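Local coordinates for viral protein F93 (Sulfolobus turreted icosahedral virus, PDB 2CO5) that probably binds DNA through its winged-helix fold, as a dimeric protein of a virus that infects hyperthermophilic archaea, at residues L18-K28 / E62-L73. Residues are numbered along the deposited sequence; the frame is centred on the assembly and turned at random.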
ATOM      1  N   LEU B  18      16.172  -0.918   4.653  1.00 51.42           N
ATOM      2  CA  LEU B  18      17.442  -0.449   4.081  1.00 51.05           C
ATOM      3  C   LEU B  18      17.841   0.936   4.605  1.00 47.66           C
ATOM      4  O   LEU B  18      18.951   1.113   5.096  1.00 49.54           O
ATOM      5  CB  LEU B  18      17.377  -0.439   2.549  1.00 50.34           C
ATOM      6  CG  LEU B  18      17.921  -1.702   1.876  1.00 54.39           C
ATOM      7  CD1 LEU B  18      19.439  -1.687   1.920  1.00 44.99           C
ATOM      8  CD2 LEU B  18      17.364  -2.961   2.533  1.00 45.26           C
ATOM      9  N   VAL B  19      16.932   1.903   4.506  1.00 47.48           N
ATOM     10  CA  VAL B  19      17.167   3.264   5.018  1.00 48.90           C
ATOM     11  C   VAL B  19      17.491   3.264   6.518  1.00 49.21           C
ATOM     12  O   VAL B  19      18.400   3.961   6.966  1.00 52.81           O
ATOM     13  CB  VAL B  19      15.946   4.178   4.760  1.00 46.80           C
ATOM     14  CG1 VAL B  19      16.068   5.496   5.526  1.00 43.64           C
ATOM     15  CG2 VAL B  19      15.786   4.431   3.276  1.00 51.46           C
ATOM     16  N   ILE B  20      16.733   2.478   7.277  1.00 50.84           N
ATOM     17  CA  ILE B  20      16.980   2.256   8.708  1.00 50.71           C
ATOM     18  C   ILE B  20      18.412   1.789   8.994  1.00 47.91           C
ATOM     19  O   ILE B  20      19.017   2.198   9.983  1.00 42.02           O
ATOM     20  CB  ILE B  20      15.984   1.204   9.275  1.00 48.79           C
ATOM     21  CG1 ILE B  20      14.681   1.876   9.715  1.00 63.02           C
ATOM     22  CG2 ILE B  20      16.582   0.459  10.443  1.00 57.97           C
ATOM     23  CD1 ILE B  20      13.571   0.886  10.103  1.00 54.35           C
ATOM     24  N   ASN B  21      18.936   0.924   8.126  1.00 49.78           N
ATOM     25  CA  ASN B  21      20.276   0.362   8.280  1.00 48.98           C
ATOM     26  C   ASN B  21      21.320   1.115   7.453  1.00 49.87           C
ATOM     27  O   ASN B  21      22.325   0.541   7.040  1.00 51.47           O
ATOM     28  CB  ASN B  21      20.257  -1.126   7.908  1.00 50.02           C
ATOM     29  CG  ASN B  21      19.546  -1.978   8.947  1.00 42.33           C
ATOM     30  OD1 ASN B  21      20.114  -2.303   9.989  1.00 46.76           O
ATOM     31  ND2 ASN B  21      18.295  -2.339   8.669  1.00 48.04           N
ATOM     32  N   GLY B  22      21.080   2.405   7.224  1.00 49.61           N
ATOM     33  CA  GLY B  22      22.019   3.258   6.505  1.00 50.59           C
ATOM     34  C   GLY B  22      22.246   2.880   5.051  1.00 51.01           C
ATOM     35  O   GLY B  22      23.373   2.969   4.566  1.00 49.64           O
ATOM     36  N   SER B  23      21.178   2.453   4.372  1.00 48.71           N
ATOM     37  CA  SER B  23      21.209   2.102   2.942  1.00 51.31           C
ATOM     38  C   SER B  23      22.130   0.916   2.597  1.00 50.30           C
ATOM     39  O   SER B  23      22.502   0.736   1.436  1.00 46.33           O
ATOM     40  CB  SER B  23      21.568   3.328   2.078  1.00 51.67           C
ATOM     41  OG  SER B  23      20.510   4.273   2.065  1.00 55.90           O
ATOM     42  N   ARG B  24      22.470   0.101   3.594  1.00 51.10           N
ATOM     43  CA  ARG B  24      23.345  -1.052   3.387  1.00 52.98           C
ATOM     44  C   ARG B  24      23.000  -2.164   4.370  1.00 52.71           C
ATOM     45  O   ARG B  24      23.020  -1.958   5.580  1.00 52.54           O
ATOM     46  CB  ARG B  24      24.813  -0.647   3.552  1.00 55.23           C
ATOM     47  CG  ARG B  24      25.827  -1.753   3.240  1.00 53.08           C
ATOM     48  CD  ARG B  24      27.200  -1.356   3.753  1.00 59.31           C
ATOM     49  NE  ARG B  24      28.267  -2.285   3.367  1.00 56.06           N
ATOM     50  CZ  ARG B  24      28.488  -3.479   3.924  1.00 69.48           C
ATOM     51  NH1 ARG B  24      27.697  -3.942   4.898  1.00 56.09           N
ATOM     52  NH2 ARG B  24      29.504  -4.229   3.493  1.00 47.64           N
ATOM     53  N   LEU B  25      22.685  -3.341   3.842  1.00 53.23           N
ATOM     54  CA  LEU B  25      22.330  -4.480   4.675  1.00 51.74           C
ATOM     55  C   LEU B  25      22.648  -5.781   3.956  1.00 50.20           C
ATOM     56  O   LEU B  25      22.415  -5.907   2.751  1.00 47.57           O
ATOM     57  CB  LEU B  25      20.844  -4.421   5.030  1.00 51.65           C
ATOM     58  CG  LEU B  25      20.304  -5.482   5.996  1.00 56.93           C
ATOM     59  CD1 LEU B  25      20.841  -5.277   7.412  1.00 37.15           C
ATOM     60  CD2 LEU B  25      18.779  -5.475   5.981  1.00 55.06           C
ATOM     61  N   GLU B  26      23.187  -6.742   4.699  1.00 50.38           N
ATOM     62  CA  GLU B  26      23.428  -8.072   4.162  1.00 51.57           C
ATOM     63  C   GLU B  26      22.081  -8.689   3.850  1.00 50.53           C
ATOM     64  O   GLU B  26      21.144  -8.559   4.632  1.00 52.08           O
ATOM     65  CB  GLU B  26      24.191  -8.949   5.158  1.00 51.16           C
ATOM     66  CG  GLU B  26      25.656  -8.565   5.324  1.00 56.59           C
ATOM     67  CD  GLU B  26      26.351  -9.321   6.447  1.00 51.40           C
ATOM     68  OE1 GLU B  26      25.745 -10.249   7.022  1.00 60.36           O
ATOM     69  OE2 GLU B  26      27.515  -8.982   6.755  1.00 62.33           O
ATOM     70  N   LYS B  27      21.998  -9.340   2.695  1.00 48.74           N
ATOM     71  CA  LYS B  27      20.762  -9.951   2.209  1.00 49.23           C
ATOM     72  C   LYS B  27      20.182 -10.973   3.192  1.00 45.98           C
ATOM     73  O   LYS B  27      18.970 -11.035   3.381  1.00 47.44           O
ATOM     74  CB  LYS B  27      21.028 -10.615   0.854  1.00 47.08           C
ATOM     75  CG  LYS B  27      19.802 -11.057   0.064  1.00 48.63           C
ATOM     76  CD  LYS B  27      20.264 -11.836  -1.172  1.00 50.74           C
ATOM     77  CE  LYS B  27      19.117 -12.248  -2.072  1.00 44.44           C
ATOM     78  NZ  LYS B  27      19.619 -12.726  -3.399  1.00 50.36           N
ATOM     79  N   LYS B  28      21.051 -11.752   3.830  1.00 46.74           N
ATOM     80  CA  LYS B  28      20.617 -12.819   4.744  1.00 49.11           C
ATOM     81  C   LYS B  28      19.933 -12.318   6.023  1.00 50.11           C
ATOM     82  O   LYS B  28      19.364 -13.110   6.778  1.00 51.86           O
ATOM     83  CB  LYS B  28      21.795 -13.732   5.110  1.00 47.42           C
ATOM     84  CG  LYS B  28      22.935 -13.068   5.895  1.00 54.48           C
ATOM     85  CD  LYS B  28      24.133 -14.001   5.999  1.00 48.57           C
ATOM     86  CE  LYS B  28      25.287 -13.373   6.764  1.00 59.84           C
ATOM     87  NZ  LYS B  28      26.343 -14.378   7.111  1.00 46.96           N
ATOM     88  N   GLU B  62      23.223  -5.043  -5.525  1.00 52.84           N
ATOM     89  CA  GLU B  62      23.737  -6.210  -4.823  1.00 52.56           C
ATOM     90  C   GLU B  62      25.214  -6.396  -5.147  1.00 52.00           C
ATOM     91  O   GLU B  62      25.591  -6.449  -6.314  1.00 52.84           O
ATOM     92  CB  GLU B  62      22.950  -7.445  -5.244  1.00 51.83           C
ATOM     93  CG  GLU B  62      23.059  -8.625  -4.297  1.00 52.42           C
ATOM     94  CD  GLU B  62      22.222  -9.806  -4.765  1.00 56.38           C
ATOM     95  OE1 GLU B  62      22.567 -10.408  -5.807  1.00 62.58           O
ATOM     96  OE2 GLU B  62      21.216 -10.130  -4.095  1.00 66.07           O
ATOM     97  N   GLU B  63      26.047  -6.469  -4.114  1.00 52.70           N
ATOM     98  CA  GLU B  63      27.454  -6.824  -4.287  1.00 51.79           C
ATOM     99  C   GLU B  63      27.739  -8.151  -3.605  1.00 51.22           C
ATOM    100  O   GLU B  63      27.332  -8.381  -2.462  1.00 49.09           O
ATOM    101  CB  GLU B  63      28.390  -5.747  -3.728  1.00 50.97           C
ATOM    102  CG  GLU B  63      28.548  -4.523  -4.624  1.00 52.53           C
ATOM    103  CD  GLU B  63      29.762  -3.675  -4.268  1.00 52.99           C
ATOM    104  OE1 GLU B  63      30.876  -4.233  -4.142  1.00 55.15           O
ATOM    105  OE2 GLU B  63      29.608  -2.445  -4.126  1.00 74.40           O
ATOM    106  N   GLU B  64      28.446  -9.018  -4.319  1.00 51.68           N
ATOM    107  CA  GLU B  64      28.865 -10.298  -3.786  1.00 52.03           C
ATOM    108  C   GLU B  64      30.010 -10.082  -2.799  1.00 52.53           C
ATOM    109  O   GLU B  64      31.044  -9.513  -3.162  1.00 52.30           O
ATOM    110  CB  GLU B  64      29.317 -11.213  -4.930  1.00 53.11           C
ATOM    111  CG  GLU B  64      29.524 -12.661  -4.526  1.00 54.75           C
ATOM    112  CD  GLU B  64      28.233 -13.320  -4.087  1.00 62.22           C
ATOM    113  OE1 GLU B  64      27.320 -13.443  -4.929  1.00 58.25           O
ATOM    114  OE2 GLU B  64      28.131 -13.705  -2.903  1.00 57.56           O
ATOM    115  N   ALA B  65      29.821 -10.524  -1.556  1.00 51.80           N
ATOM    116  CA  ALA B  65      30.880 -10.472  -0.542  1.00 51.60           C
ATOM    117  C   ALA B  65      31.092 -11.856   0.080  1.00 52.40           C
ATOM    118  O   ALA B  65      30.181 -12.685   0.052  1.00 53.68           O
ATOM    119  CB  ALA B  65      30.541  -9.455   0.528  1.00 50.21           C
ATOM    120  N   PRO B  66      32.296 -12.109   0.642  1.00 53.01           N
ATOM    121  CA  PRO B  66      32.648 -13.423   1.205  1.00 52.97           C
ATOM    122  C   PRO B  66      31.664 -13.964   2.245  1.00 53.21           C
ATOM    123  O   PRO B  66      31.321 -15.147   2.204  1.00 53.49           O
ATOM    124  CB  PRO B  66      34.016 -13.171   1.851  1.00 53.21           C
ATOM    125  CG  PRO B  66      34.578 -12.031   1.105  1.00 52.07           C
ATOM    126  CD  PRO B  66      33.414 -11.156   0.768  1.00 52.44           C
ATOM    127  N   ASP B  67      31.226 -13.106   3.165  1.00 53.67           N
ATOM    128  CA  ASP B  67      30.211 -13.482   4.158  1.00 53.50           C
ATOM    129  C   ASP B  67      28.839 -12.962   3.724  1.00 53.16           C
ATOM    130  O   ASP B  67      28.267 -12.057   4.339  1.00 54.38           O
ATOM    131  CB  ASP B  67      30.586 -13.014   5.579  1.00 53.45           C
ATOM    132  CG  ASP B  67      31.353 -11.699   5.595  1.00 56.05           C
ATOM    133  OD1 ASP B  67      32.592 -11.728   5.395  1.00 45.41           O
ATOM    134  OD2 ASP B  67      30.722 -10.645   5.829  1.00 74.86           O
ATOM    135  N   GLY B  68      28.329 -13.548   2.642  1.00 52.61           N
ATOM    136  CA  GLY B  68      26.991 -13.248   2.137  1.00 51.55           C
ATOM    137  C   GLY B  68      26.926 -12.056   1.197  1.00 50.57           C
ATOM    138  O   GLY B  68      27.815 -11.200   1.192  1.00 49.45           O
ATOM    139  N   LYS B  69      25.855 -12.003   0.407  1.00 48.58           N
ATOM    140  CA  LYS B  69      25.612 -10.882  -0.496  1.00 48.57           C
ATOM    141  C   LYS B  69      25.184  -9.657   0.317  1.00 47.22           C
ATOM    142  O   LYS B  69      24.551  -9.791   1.365  1.00 42.83           O
ATOM    143  CB  LYS B  69      24.531 -11.236  -1.523  1.00 48.09           C
ATOM    144  CG  LYS B  69      24.796 -12.525  -2.304  1.00 56.08           C
ATOM    145  CD  LYS B  69      23.719 -12.784  -3.344  1.00 50.10           C
ATOM    146  CE  LYS B  69      23.805 -14.201  -3.892  1.00 56.36           C
ATOM    147  NZ  LYS B  69      22.770 -14.474  -4.931  1.00 47.12           N
ATOM    148  N   VAL B  70      25.559  -8.472  -0.156  1.00 48.21           N
ATOM    149  CA  VAL B  70      25.188  -7.222   0.499  1.00 48.54           C
ATOM    150  C   VAL B  70      24.252  -6.427  -0.395  1.00 50.19           C
ATOM    151  O   VAL B  70      24.523  -6.245  -1.586  1.00 48.96           O
ATOM    152  CB  VAL B  70      26.412  -6.342   0.826  1.00 50.75           C
ATOM    153  CG1 VAL B  70      25.953  -5.009   1.419  1.00 44.72           C
ATOM    154  CG2 VAL B  70      27.360  -7.062   1.780  1.00 46.58           C
ATOM    155  N   LEU B  71      23.147  -5.966   0.190  1.00 51.89           N
ATOM    156  CA  LEU B  71      22.212  -5.083  -0.497  1.00 51.57           C
ATOM    157  C   LEU B  71      22.581  -3.627  -0.220  1.00 51.29           C
ATOM    158  O   LEU B  71      22.981  -3.274   0.888  1.00 49.75           O
ATOM    159  CB  LEU B  71      20.767  -5.360  -0.057  1.00 50.80           C
ATOM    160  CG  LEU B  71      20.175  -6.714  -0.452  1.00 49.68           C
ATOM    161  CD1 LEU B  71      18.768  -6.878   0.126  1.00 51.20           C
ATOM    162  CD2 LEU B  71      20.167  -6.882  -1.984  1.00 47.91           C
ATOM    163  N   PHE B  72      22.455  -2.800  -1.254  1.00 52.48           N
ATOM    164  CA  PHE B  72      22.653  -1.365  -1.156  1.00 50.39           C
ATOM    165  C   PHE B  72      21.440  -0.661  -1.744  1.00 51.32           C
ATOM    166  O   PHE B  72      20.902  -1.097  -2.764  1.00 48.57           O
ATOM    167  CB  PHE B  72      23.884  -0.935  -1.942  1.00 47.56           C
ATOM    168  CG  PHE B  72      25.176  -1.480  -1.404  1.00 52.70           C
ATOM    169  CD1 PHE B  72      25.649  -2.717  -1.822  1.00 56.73           C
ATOM    170  CD2 PHE B  72      25.926  -0.750  -0.495  1.00 44.41           C
ATOM    171  CE1 PHE B  72      26.838  -3.228  -1.331  1.00 34.03           C
ATOM    172  CE2 PHE B  72      27.130  -1.251  -0.005  1.00 59.29           C
ATOM    173  CZ  PHE B  72      27.576  -2.501  -0.426  1.00 47.17           C
ATOM    174  N   LEU B  73      21.027   0.429  -1.098  1.00 49.78           N
ATOM    175  CA  LEU B  73      20.005   1.312  -1.635  1.00 49.81           C
ATOM    176  C   LEU B  73      20.685   2.369  -2.511  1.00 49.42           C
ATOM    177  O   LEU B  73      21.545   3.094  -2.051  1.00 50.30           O
ATOM    178  CB  LEU B  73      19.230   1.976  -0.486  1.00 53.63           C
ATOM    179  CG  LEU B  73      17.921   2.689  -0.828  1.00 48.89           C
ATOM    180  CD1 LEU B  73      16.900   1.710  -1.366  1.00 53.34           C
ATOM    181  CD2 LEU B  73      17.374   3.398   0.394  1.00 45.91           C
TER
HETATM  182  O   HOH W   1      23.999 -11.759   2.945  1.00 51.98           O
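R24 lays its aliphatic chain alongside the ring of F72, R24 CG coming within 3.5 Å of F72 CE2. That CG stands anti to the arginine's backbone N (chi1 -175°), and the extended chain carries the guanidinium past the ring, nearly perpendicular to it (88°), and over V70, whose CG1 sits beneath the centre of one guanidinium face. Arginine suits this place: its methylenes pack on V70 and F72 while its charge stays at the surface. Behind it, L25 and L71 form an antiparallel hydrogen-bonded pair, L71 N to L25 O at 2.7 Å, and turn their side chains to the opposite face, L25 against helix 30-38 and L71 against helices 30-38 and 44-56; both are buried, as suits leucine. This is the small sheet of a winged helix: strand 24-26 edges the hairpin whose two strands, 60-63 and 70-73, make the wing. Ahead of strand 24-26, G22 closes helix 9-20 in a Schellman motif, its positive phi costing glycine little, and S23 O accepts a hydrogen bond from L73 N. L73, apolar as its partner V19 requires, reaches back to the helix end, where its CD2 presses tightly on V19 CG2 (3.4 Å). At the other end, K27 N binds K69 O (2.9 Å). Lysine's outstretched chain suits position 27: K27 NZ reaches the syn side of E62 OE2 in a 3.1 Å salt bridge.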